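Local structure of CrmK (Actinoalloteichus sp. WH1-2216-6, 5I1V) at residues Ala221-Ala226 / Leu317-Thr322; Gly263-Leu268 / Ala279-Ile284; Gly337-Val342 / Thr409-Asp414; Leu363-Tyr368 / Leu418-Glu423. The protein is a flavin-dependent oxidase with covalently bound FAD that takes part in shunt product recycling during caerulomycin biosynthesis. All blocks are in the same frame, centred on the assembly; numbering follows the deposited sequence.

Contacts 1, 2 and 3 all involve strands of one large antiparallel sheet. Contact 1 pairs an edge strand of the sheet, 311-318, with strand 222-231, which in turn neighbours strand 277-285 of the hairpin in contact 2; contact 3 lies farther across, where strand 339-347 meets the loop leading to helix 414-428. That same helix presents Trp420 in contact 4, and Lys341 packs on its Leu418 and Ile421. Contacts 1 and 2 are buried, with backbone hydrogen bonds and largely apolar side chains. Contact 3 is at the surface and relies on a salt bridge and a water, whereas contact 4 buries an aromatic stack beside a weak charged network. Contacts 1 and 3 also touch the second subunit.

Contact 1. Residues Ala221-Ala226 / Leu317-Thr322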
# COMPACT_ATOMS: atom_id res chain seq x y z
N ALA A 221 -14.05 -15.97 -9.09
CA ALA A 221 -12.89 -16.50 -8.38
C ALA A 221 -11.58 -16.08 -9.04
O ALA A 221 -10.62 -15.83 -8.36
CB ALA A 221 -12.98 -18.02 -8.26
N SER A 222 -11.55 -15.97 -10.36
CA SER A 222 -10.30 -15.64 -11.04
C SER A 222 -10.59 -15.07 -12.40
O SER A 222 -11.72 -15.21 -12.90
CB SER A 222 -9.34 -16.82 -11.09
OG SER A 222 -9.65 -17.70 -12.11
N PHE A 223 -9.57 -14.37 -12.92
CA PHE A 223 -9.64 -13.53 -14.09
C PHE A 223 -8.47 -13.81 -15.02
O PHE A 223 -7.35 -14.06 -14.57
CB PHE A 223 -9.53 -12.06 -13.69
CG PHE A 223 -10.78 -11.51 -13.11
CD1 PHE A 223 -11.15 -11.86 -11.85
CD2 PHE A 223 -11.61 -10.69 -13.85
CE1 PHE A 223 -12.34 -11.40 -11.31
CE2 PHE A 223 -12.79 -10.23 -13.32
CZ PHE A 223 -13.15 -10.59 -12.04
N HIS A 224 -8.75 -13.72 -16.31
CA HIS A 224 -7.70 -13.59 -17.32
C HIS A 224 -7.39 -12.10 -17.44
O HIS A 224 -8.32 -11.28 -17.60
CB HIS A 224 -8.19 -14.07 -18.69
CG HIS A 224 -8.49 -15.53 -18.75
ND1 HIS A 224 -7.50 -16.49 -18.66
CD2 HIS A 224 -9.65 -16.20 -18.92
CE1 HIS A 224 -8.05 -17.69 -18.75
NE2 HIS A 224 -9.35 -17.54 -18.92
N VAL A 225 -6.10 -11.75 -17.44
CA VAL A 225 -5.67 -10.38 -17.40
C VAL A 225 -4.78 -10.16 -18.62
O VAL A 225 -4.03 -11.03 -19.01
CB VAL A 225 -4.88 -10.08 -16.11
CG1 VAL A 225 -4.38 -8.65 -16.12
CG2 VAL A 225 -5.74 -10.35 -14.84
N ALA A 226 -4.93 -9.02 -19.26
CA ALA A 226 -4.07 -8.64 -20.36
C ALA A 226 -3.57 -7.23 -20.11
O ALA A 226 -4.35 -6.33 -19.80
CB ALA A 226 -4.84 -8.70 -21.68
N LEU A 317 -5.18 -14.72 -12.82
CA LEU A 317 -4.90 -14.43 -11.43
C LEU A 317 -6.15 -14.56 -10.58
O LEU A 317 -7.27 -14.37 -11.09
CB LEU A 317 -4.34 -13.03 -11.28
CG LEU A 317 -2.86 -12.79 -11.61
CD1 LEU A 317 -2.55 -11.33 -11.44
CD2 LEU A 317 -1.96 -13.63 -10.71
N PRO A 318 -5.99 -14.84 -9.28
CA PRO A 318 -7.21 -14.78 -8.46
C PRO A 318 -7.78 -13.36 -8.41
O PRO A 318 -7.04 -12.39 -8.60
CB PRO A 318 -6.73 -15.26 -7.10
CG PRO A 318 -5.57 -16.17 -7.39
CD PRO A 318 -4.87 -15.46 -8.55
N TRP A 319 -9.08 -13.22 -8.17
CA TRP A 319 -9.71 -11.90 -8.12
C TRP A 319 -8.98 -10.84 -7.26
O TRP A 319 -8.63 -9.75 -7.75
CB TRP A 319 -11.20 -11.96 -7.68
CG TRP A 319 -11.66 -10.54 -7.43
CD1 TRP A 319 -11.87 -9.60 -8.37
CD2 TRP A 319 -11.80 -9.88 -6.16
NE1 TRP A 319 -12.15 -8.40 -7.78
CE2 TRP A 319 -12.13 -8.55 -6.43
CE3 TRP A 319 -11.73 -10.30 -4.83
CZ2 TRP A 319 -12.35 -7.61 -5.42
CZ3 TRP A 319 -11.96 -9.38 -3.82
CH2 TRP A 319 -12.25 -8.05 -4.12
N LEU A 320 -8.77 -11.13 -5.98
CA LEU A 320 -8.13 -10.14 -5.11
C LEU A 320 -6.74 -9.77 -5.63
O LEU A 320 -6.35 -8.63 -5.58
CB LEU A 320 -8.10 -10.63 -3.68
CG LEU A 320 -7.55 -9.63 -2.64
CD1 LEU A 320 -8.35 -8.34 -2.60
CD2 LEU A 320 -7.56 -10.32 -1.29
N ALA A 321 -6.01 -10.74 -6.13
CA ALA A 321 -4.73 -10.47 -6.77
C ALA A 321 -4.87 -9.58 -7.99
O ALA A 321 -4.11 -8.60 -8.15
CB ALA A 321 -4.04 -11.78 -7.12
N THR A 322 -5.86 -9.82 -8.84
CA THR A 322 -5.99 -8.90 -10.02
C THR A 322 -6.40 -7.48 -9.57
O THR A 322 -5.97 -6.47 -10.13
CB THR A 322 -6.79 -9.44 -11.27
OG1 THR A 322 -8.02 -8.75 -11.47
CG2 THR A 322 -7.06 -10.91 -11.24
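Phe223 pairs with Leu317 where an edge strand, 311-318, joins strand 222-231 in the large antiparallel sheet, a layout consistent with the substrate domain of berberine bridge enzyme-like oxidases. The two residues form a hydrogen-bonded pair and satisfy each other's amides: Phe223 N reaches Leu317 O at 2.9 Å, and Leu317 N returns a bond of the same length to Phe223 O. One step on, Ser222 and Pro318 make a non-hydrogen-bonded pair with diverging side chains. Pro318 is the N-cap of helix 319-326; in the first helical turn Thr322 N bonds Pro318 O at 2.8 Å. Trp319 N instead turns back across the contact to Ala221 O at 3.0 Å, arriving 43° out of the carbonyl plane. Thr322 OG1 has a weak bond to Gln283 OE1.

With CG opposite the carbonyl carbon (chi1 -77°), the Phe223 ring lies alongside the indole of Trp319, both side chains pointing the same way, the planes inclined at 50° in an oblique pair. An alanine at Phe223 is likely to leave the near edge of this indole without its apolar neighbour, although Tyr112 also meets Trp319. Methyl CG2 of Val225 slides past Thr322 CB at 3.8 Å, and Thr322 CG2 lies 3.7 Å from Phe223 CB. The closest approach of the two aromatic side chains is Phe223 CE1 to Trp319 CD1, 3.5 Å.

Contact 2. Residues Gly263-Leu268 / Ala279-Ile284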
# COMPACT_ATOMS: atom_id res chain seq x y z
N GLY A 263 -18.64 -8.83 -18.88
CA GLY A 263 -17.69 -9.18 -17.86
C GLY A 263 -16.29 -8.70 -18.14
O GLY A 263 -15.47 -8.64 -17.23
N LEU A 264 -16.01 -8.34 -19.39
CA LEU A 264 -14.71 -7.78 -19.74
C LEU A 264 -14.63 -6.29 -19.38
O LEU A 264 -15.39 -5.47 -19.88
CB LEU A 264 -14.39 -8.05 -21.21
CG LEU A 264 -12.97 -7.96 -21.74
CD1 LEU A 264 -12.89 -8.53 -23.16
CD2 LEU A 264 -12.48 -6.53 -21.71
N TYR A 265 -13.70 -5.96 -18.49
CA TYR A 265 -13.46 -4.59 -18.02
C TYR A 265 -12.11 -4.16 -18.55
O TYR A 265 -11.12 -4.86 -18.38
CB TYR A 265 -13.42 -4.56 -16.49
CG TYR A 265 -12.84 -3.27 -15.94
CD1 TYR A 265 -13.58 -2.09 -15.94
CD2 TYR A 265 -11.54 -3.23 -15.43
CE1 TYR A 265 -13.06 -0.91 -15.47
CE2 TYR A 265 -10.99 -2.03 -14.98
CZ TYR A 265 -11.77 -0.88 -15.00
OH TYR A 265 -11.25 0.31 -14.52
N ALA A 266 -12.06 -2.99 -19.15
CA ALA A 266 -10.78 -2.48 -19.64
C ALA A 266 -10.58 -1.00 -19.41
O ALA A 266 -11.55 -0.22 -19.44
CB ALA A 266 -10.66 -2.81 -21.11
N LEU A 267 -9.33 -0.63 -19.17
CA LEU A 267 -8.95 0.75 -18.99
C LEU A 267 -7.80 1.09 -19.94
O LEU A 267 -6.77 0.42 -19.92
CB LEU A 267 -8.53 0.99 -17.56
CG LEU A 267 -8.27 2.44 -17.15
CD1 LEU A 267 -8.68 2.74 -15.71
CD2 LEU A 267 -6.80 2.75 -17.27
N LEU A 268 -7.97 2.14 -20.73
CA LEU A 268 -6.96 2.60 -21.67
C LEU A 268 -6.33 3.89 -21.12
O LEU A 268 -7.03 4.83 -20.86
CB LEU A 268 -7.64 2.90 -22.98
CG LEU A 268 -6.73 3.45 -24.08
CD1 LEU A 268 -5.62 2.46 -24.43
CD2 LEU A 268 -7.63 3.77 -25.26
N ALA A 279 -1.02 2.66 -22.50
CA ALA A 279 -1.07 1.42 -21.77
C ALA A 279 -2.54 1.02 -21.61
O ALA A 279 -3.40 1.87 -21.51
CB ALA A 279 -0.43 1.59 -20.40
N MET A 280 -2.83 -0.26 -21.65
CA MET A 280 -4.17 -0.71 -21.33
C MET A 280 -4.12 -1.94 -20.47
O MET A 280 -3.23 -2.79 -20.64
CB MET A 280 -4.98 -0.97 -22.59
CG MET A 280 -6.29 -1.70 -22.30
SD MET A 280 -7.17 -2.03 -23.81
CE MET A 280 -6.37 -3.57 -24.21
N HIS A 281 -5.04 -2.02 -19.51
CA HIS A 281 -5.26 -3.29 -18.83
C HIS A 281 -6.69 -3.73 -19.03
O HIS A 281 -7.62 -2.93 -19.09
CB HIS A 281 -4.87 -3.25 -17.35
CG HIS A 281 -5.60 -2.22 -16.56
ND1 HIS A 281 -5.05 -1.00 -16.27
CD2 HIS A 281 -6.84 -2.22 -16.03
CE1 HIS A 281 -5.91 -0.29 -15.57
NE2 HIS A 281 -7.00 -1.01 -15.40
N ALA A 282 -6.85 -5.04 -19.20
CA ALA A 282 -8.14 -5.65 -19.37
C ALA A 282 -8.22 -6.94 -18.61
O ALA A 282 -7.18 -7.62 -18.38
CB ALA A 282 -8.45 -5.86 -20.83
N GLN A 283 -9.44 -7.26 -18.16
CA GLN A 283 -9.68 -8.44 -17.37
C GLN A 283 -11.04 -8.96 -17.67
O GLN A 283 -11.92 -8.21 -18.00
CB GLN A 283 -9.53 -8.14 -15.85
CG GLN A 283 -10.54 -7.15 -15.31
CD GLN A 283 -10.37 -6.71 -13.86
OE1 GLN A 283 -9.35 -6.24 -13.45
NE2 GLN A 283 -11.42 -6.84 -13.09
N ILE A 284 -11.21 -10.27 -17.56
CA ILE A 284 -12.48 -10.94 -17.78
C ILE A 284 -12.49 -12.18 -16.91
O ILE A 284 -11.49 -12.87 -16.81
CB ILE A 284 -12.68 -11.33 -19.27
CG1 ILE A 284 -14.12 -11.78 -19.54
CG2 ILE A 284 -11.63 -12.32 -19.72
CD1 ILE A 284 -14.45 -12.05 -21.01
O HOH W 1 -9.08 0.17 -13.29
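Tyr265-Leu268 and Ala279-Ile284 run antiparallel as the two arms of a beta hairpin, their axes 4.7 Å apart at 176°. Tyr265 with Gln283 and Leu267 with His281 are the hydrogen-bonded pairs, each closed by two backbone bonds; Leu267 N to His281 O, for instance, spans 2.9 Å. Between and beyond them, Ala266 faces Ala282 and Leu268 faces Met280 in non-hydrogen-bonded pairs.

The side chains divide between two faces. On one, Ala266 CB meets Ala282 CB at 3.8 Å, and Leu268 CD1 packs on Met280 CB at 3.9 Å. The other carries Tyr265, Leu267, His281 and Gln283. Gln283 sets CG between its backbone N and carbonyl carbon (chi1 63°), which brings its amide obliquely against the Tyr265 ring, Gln283 CD lying 4.0 Å from Tyr265 CD2. The His281 imidazole leans over toward Leu267, an approach that is uncertain because the residue has two conformers.

Strand 374-379 bonds to the outer side of strand 265-271, and strand 222-231 to that of strand 277-285. Helix 291-303 covers Leu264 and Met280 through Phe298, whereas Tyr265 touches the FAD-binding Phe123, and the side chain of Tyr265 is about 7 Å from the bound FAD.

Contact 3. Residues Gly337-Val342 / Thr409-Asp414; sequences GVRRKV and TDPDED
Arg339 is held in two ways at once: Asp414 grips it side-on, at its edge, and Pro411 lies over one guanidinium face. Arg339 NE reaches Asp414 OD1 at 2.8 Å, and Arg339 NH2 reaches Asp414 OD2, also at 2.8 Å. Both oxygens offer their syn lone pairs, and the guanidinium and carboxylate planes stand only 16° apart. The bend of the arginine chain at chi3 (79°) swings this edge round toward the acid. Over the centre of the covered face sits Pro411 CB, 3.9 Å from Arg339 CZ. Asp414 OD1 also accepts from Trp408 NE1, which probably helps fix the rotation of the carboxylate.

The loop before the acid is shaped by an Asx turn, in which Asp412 N bonds Asp410 OD1 at 2.7 Å. A water joins the two backbones at the other end, donating to Gly337 O at 2.8 Å and to Thr409 O at 2.7 Å. Gly337 O is further bonded by Arg315 of the second subunit, against which Thr409 packs.

The contact thus ties the start of strand 339-347 to the loop between its sheet neighbour, strand 400-408, and helix 414-428, whose first turn supplies Asp414.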
# COMPACT_ATOMS: atom_id res chain seq x y z
N GLY A 337 3.97 12.94 -1.26
CA GLY A 337 4.60 14.23 -1.53
C GLY A 337 4.33 14.72 -2.94
O GLY A 337 5.16 15.45 -3.53
N VAL A 338 3.17 14.35 -3.47
CA VAL A 338 2.86 14.62 -4.88
C VAL A 338 1.80 15.69 -5.06
O VAL A 338 0.75 15.67 -4.37
CB VAL A 338 2.37 13.33 -5.57
CG1 VAL A 338 2.01 13.57 -7.02
CG2 VAL A 338 3.46 12.27 -5.46
N ARG A 339 2.04 16.58 -6.00
CA ARG A 339 1.09 17.65 -6.35
C ARG A 339 0.27 17.16 -7.55
O ARG A 339 0.82 16.48 -8.43
CB ARG A 339 1.84 18.94 -6.63
CG ARG A 339 2.71 19.43 -5.49
CD ARG A 339 3.60 20.61 -5.87
NE ARG A 339 2.89 21.89 -5.88
CZ ARG A 339 2.64 22.63 -4.80
NH1 ARG A 339 3.01 22.24 -3.59
NH2 ARG A 339 1.96 23.76 -4.92
N ARG A 340 -1.02 17.45 -7.58
CA ARG A 340 -1.92 16.85 -8.58
C ARG A 340 -3.01 17.77 -9.01
O ARG A 340 -3.46 18.63 -8.24
CB ARG A 340 -2.66 15.61 -8.04
CG ARG A 340 -1.82 14.67 -7.21
CD ARG A 340 -2.68 13.59 -6.57
NE ARG A 340 -1.82 12.71 -5.75
CZ ARG A 340 -1.07 11.73 -6.25
NH1 ARG A 340 -0.29 11.02 -5.45
NH2 ARG A 340 -1.09 11.47 -7.56
N LYS A 341 -3.52 17.52 -10.22
CA LYS A 341 -4.75 18.09 -10.68
C LYS A 341 -5.51 17.00 -11.47
O LYS A 341 -4.93 16.29 -12.31
CB LYS A 341 -4.48 19.31 -11.55
CG LYS A 341 -5.68 19.99 -12.17
CD LYS A 341 -6.54 20.73 -11.17
CE LYS A 341 -7.75 21.38 -11.83
NZ LYS A 341 -8.92 21.50 -10.89
N VAL A 342 -6.80 16.83 -11.18
CA VAL A 342 -7.61 15.81 -11.87
C VAL A 342 -8.83 16.47 -12.50
O VAL A 342 -9.30 17.51 -12.05
CB VAL A 342 -8.07 14.65 -10.98
CG1 VAL A 342 -6.87 13.86 -10.45
CG2 VAL A 342 -8.99 15.20 -9.86
N THR A 409 6.07 17.10 -8.60
CA THR A 409 6.58 17.30 -7.25
C THR A 409 7.09 18.70 -6.97
O THR A 409 7.06 19.13 -5.84
CB THR A 409 7.69 16.30 -6.91
OG1 THR A 409 8.72 16.37 -7.89
CG2 THR A 409 7.14 14.86 -6.85
N ASP A 410 7.55 19.42 -8.00
CA ASP A 410 8.14 20.76 -7.77
C ASP A 410 7.08 21.87 -7.85
O ASP A 410 6.43 22.01 -8.87
CB ASP A 410 9.25 21.03 -8.81
CG ASP A 410 10.02 22.32 -8.53
OD1 ASP A 410 9.50 23.27 -7.87
OD2 ASP A 410 11.17 22.38 -8.99
N PRO A 411 6.91 22.65 -6.78
CA PRO A 411 5.90 23.73 -6.80
C PRO A 411 6.14 24.80 -7.87
O PRO A 411 5.18 25.44 -8.35
CB PRO A 411 6.02 24.37 -5.41
CG PRO A 411 6.81 23.44 -4.59
CD PRO A 411 7.64 22.61 -5.50
N ASP A 412 7.40 25.00 -8.24
CA ASP A 412 7.74 25.88 -9.36
C ASP A 412 7.09 25.46 -10.66
O ASP A 412 6.94 26.29 -11.55
CB ASP A 412 9.25 25.94 -9.59
CG ASP A 412 9.99 26.64 -8.46
OD1 ASP A 412 9.35 27.36 -7.66
OD2 ASP A 412 11.23 26.47 -8.39
N GLU A 413 6.71 24.18 -10.80
CA GLU A 413 6.12 23.73 -12.05
C GLU A 413 4.60 23.83 -12.09
O GLU A 413 4.00 23.50 -13.11
CB GLU A 413 6.58 22.31 -12.38
CG GLU A 413 8.08 22.21 -12.67
CD GLU A 413 8.59 20.77 -12.77
OE1 GLU A 413 7.79 19.81 -12.97
OE2 GLU A 413 9.81 20.59 -12.65
N ASP A 414 3.97 24.29 -11.01
CA ASP A 414 2.51 24.29 -10.95
C ASP A 414 1.88 24.88 -12.20
O ASP A 414 0.99 24.27 -12.80
CB ASP A 414 2.00 25.07 -9.74
CG ASP A 414 2.18 24.34 -8.42
OD1 ASP A 414 2.82 23.27 -8.35
OD2 ASP A 414 1.68 24.90 -7.42
O HOH W 2 5.66 18.20 -3.75

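Contact 4. Residues Leu363-Tyr368 / Leu418-Glu423; sequences LSRADY and LRWIRE
The guanidinium of Arg365 draws on two carboxylates, one on each segment. Arg365 NE bonds Asp367 OD1 at 3.1 Å within the turn, and Arg365 NH1 makes a weak, long bond to Glu423 OE1 at 3.4 Å on the helix. This side chain is poorly ordered, in keeping with so slack a network. Trp420 CD1 lies over one guanidinium face, offset toward its rim and 3.6 Å from Arg365 NH2, so the indole presents its edge to the charge.

Over a face of the indole, rather than at its edge, lies the aromatic contact. Tyr368 and the five-membered ring of Trp420 form an offset stack, centroids 3.9 Å apart and planes at 5°. With CG opposite the backbone N (chi1 -178°), the indole reaches out from the helix to lie flat on Tyr368; Trp420 CB, set by the backbone, also sits over the tyrosine face as a CH-pi contact. Leu363 CD2 closes on the indole edge at Trp420 CZ2, 3.9 Å away. A serine replacing Tyr368 would probably leave one indole face without its stacking partner and His417 ND1 without the phenol hydroxyl it bonds.

Trp420 NE1 bonds His362 O, tying helix 414-428 to the end of helix 353-364; the type I turn that follows is joined to it through Arg365 and Tyr368, while Val406 of strand 400-408 packs against both Tyr368 and Trp420.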
# COMPACT_ATOMS: atom_id res chain seq x y z
N LEU A 363 -1.27 15.60 -26.18
CA LEU A 363 -0.51 14.40 -25.76
C LEU A 363 0.85 14.20 -26.45
O LEU A 363 1.74 13.60 -25.86
CB LEU A 363 -1.34 13.13 -25.93
CG LEU A 363 -2.61 13.05 -25.07
CD1 LEU A 363 -3.51 11.94 -25.61
CD2 LEU A 363 -2.26 12.81 -23.60
N SER A 364 1.04 14.69 -27.69
CA SER A 364 2.40 14.65 -28.27
C SER A 364 3.23 15.95 -28.14
O SER A 364 4.42 15.93 -28.44
CB SER A 364 2.38 14.25 -29.75
OG SER A 364 1.55 15.11 -30.45
N ARG A 365 2.60 17.05 -27.74
CA ARG A 365 3.26 18.35 -27.59
C ARG A 365 4.67 18.13 -27.00
O ARG A 365 4.81 17.67 -25.87
CB ARG A 365 2.43 19.27 -26.65
CG ARG A 365 2.25 20.70 -27.14
CD ARG A 365 1.14 21.45 -26.38
NE ARG A 365 1.53 21.82 -25.01
CZ ARG A 365 0.72 22.41 -24.12
NH1 ARG A 365 -0.54 22.72 -24.43
NH2 ARG A 365 1.17 22.71 -22.90
N ALA A 366 5.72 18.42 -27.77
CA ALA A 366 7.09 18.22 -27.25
C ALA A 366 7.59 19.34 -26.33
O ALA A 366 8.58 19.18 -25.65
CB ALA A 366 8.06 17.99 -28.40
N ASP A 367 6.92 20.48 -26.30
CA ASP A 367 7.31 21.55 -25.37
C ASP A 367 6.83 21.29 -23.92
O ASP A 367 6.92 22.16 -23.05
CB ASP A 367 6.79 22.92 -25.88
CG ASP A 367 5.24 23.02 -25.89
OD1 ASP A 367 4.57 22.09 -25.41
OD2 ASP A 367 4.70 24.05 -26.37
N TYR A 368 6.30 20.10 -23.65
CA TYR A 368 5.81 19.76 -22.32
C TYR A 368 6.50 18.47 -21.91
O TYR A 368 6.83 17.65 -22.75
CB TYR A 368 4.29 19.58 -22.36
CG TYR A 368 3.66 19.19 -21.03
CD1 TYR A 368 3.59 20.09 -19.98
CD2 TYR A 368 3.12 17.92 -20.85
CE1 TYR A 368 3.02 19.73 -18.76
CE2 TYR A 368 2.54 17.55 -19.64
CZ TYR A 368 2.48 18.47 -18.60
OH TYR A 368 1.90 18.13 -17.37
N LEU A 418 -0.73 22.81 -14.62
CA LEU A 418 -2.12 23.23 -14.56
C LEU A 418 -2.53 23.73 -15.92
O LEU A 418 -3.65 23.47 -16.41
CB LEU A 418 -2.34 24.34 -13.51
CG LEU A 418 -2.28 23.90 -12.02
CD1 LEU A 418 -2.20 25.10 -11.12
CD2 LEU A 418 -3.53 23.10 -11.71
N ARG A 419 -1.63 24.45 -16.57
CA ARG A 419 -1.97 24.92 -17.91
C ARG A 419 -2.18 23.75 -18.87
O ARG A 419 -3.14 23.77 -19.60
CB ARG A 419 -0.98 25.98 -18.44
CG ARG A 419 -1.37 26.53 -19.81
CD ARG A 419 -0.51 27.73 -20.28
NE ARG A 419 0.93 27.48 -20.17
CZ ARG A 419 1.73 27.93 -19.19
NH1 ARG A 419 1.26 28.69 -18.19
NH2 ARG A 419 3.02 27.62 -19.21
N TRP A 420 -1.35 22.71 -18.82
CA TRP A 420 -1.47 21.58 -19.76
C TRP A 420 -2.82 20.84 -19.65
O TRP A 420 -3.51 20.60 -20.66
CB TRP A 420 -0.32 20.58 -19.59
CG TRP A 420 -0.41 19.45 -20.57
CD1 TRP A 420 0.09 19.44 -21.85
CD2 TRP A 420 -1.09 18.19 -20.40
NE1 TRP A 420 -0.23 18.24 -22.48
CE2 TRP A 420 -0.94 17.46 -21.60
CE3 TRP A 420 -1.79 17.60 -19.33
CZ2 TRP A 420 -1.48 16.19 -21.77
CZ3 TRP A 420 -2.34 16.34 -19.51
CH2 TRP A 420 -2.17 15.65 -20.71
N ILE A 421 -3.23 20.52 -18.41
CA ILE A 421 -4.46 19.77 -18.21
C ILE A 421 -5.69 20.64 -18.50
O ILE A 421 -6.68 20.15 -19.02
CB ILE A 421 -4.52 19.12 -16.80
CG1 ILE A 421 -5.67 18.12 -16.75
CG2 ILE A 421 -4.62 20.16 -15.66
CD1 ILE A 421 -5.63 17.21 -15.51
N ARG A 422 -5.62 21.94 -18.21
CA ARG A 422 -6.73 22.81 -18.50
C ARG A 422 -6.99 22.96 -19.99
O ARG A 422 -8.14 22.97 -20.43
CB ARG A 422 -6.53 24.15 -17.86
CG ARG A 422 -6.85 24.14 -16.38
CD ARG A 422 -6.25 25.34 -15.70
NE ARG A 422 -6.66 25.36 -14.32
CZ ARG A 422 -6.11 26.15 -13.41
NH1 ARG A 422 -5.13 26.99 -13.74
NH2 ARG A 422 -6.56 26.09 -12.17
N GLU A 423 -5.90 23.08 -20.73
CA GLU A 423 -5.99 23.29 -22.18
C GLU A 423 -6.42 22.03 -22.93
O GLU A 423 -7.29 22.11 -23.80
CB GLU A 423 -4.66 23.86 -22.70
CG GLU A 423 -4.51 25.31 -22.27
CD GLU A 423 -3.33 26.06 -22.88
OE1 GLU A 423 -2.42 25.41 -23.47
OE2 GLU A 423 -3.29 27.32 -22.72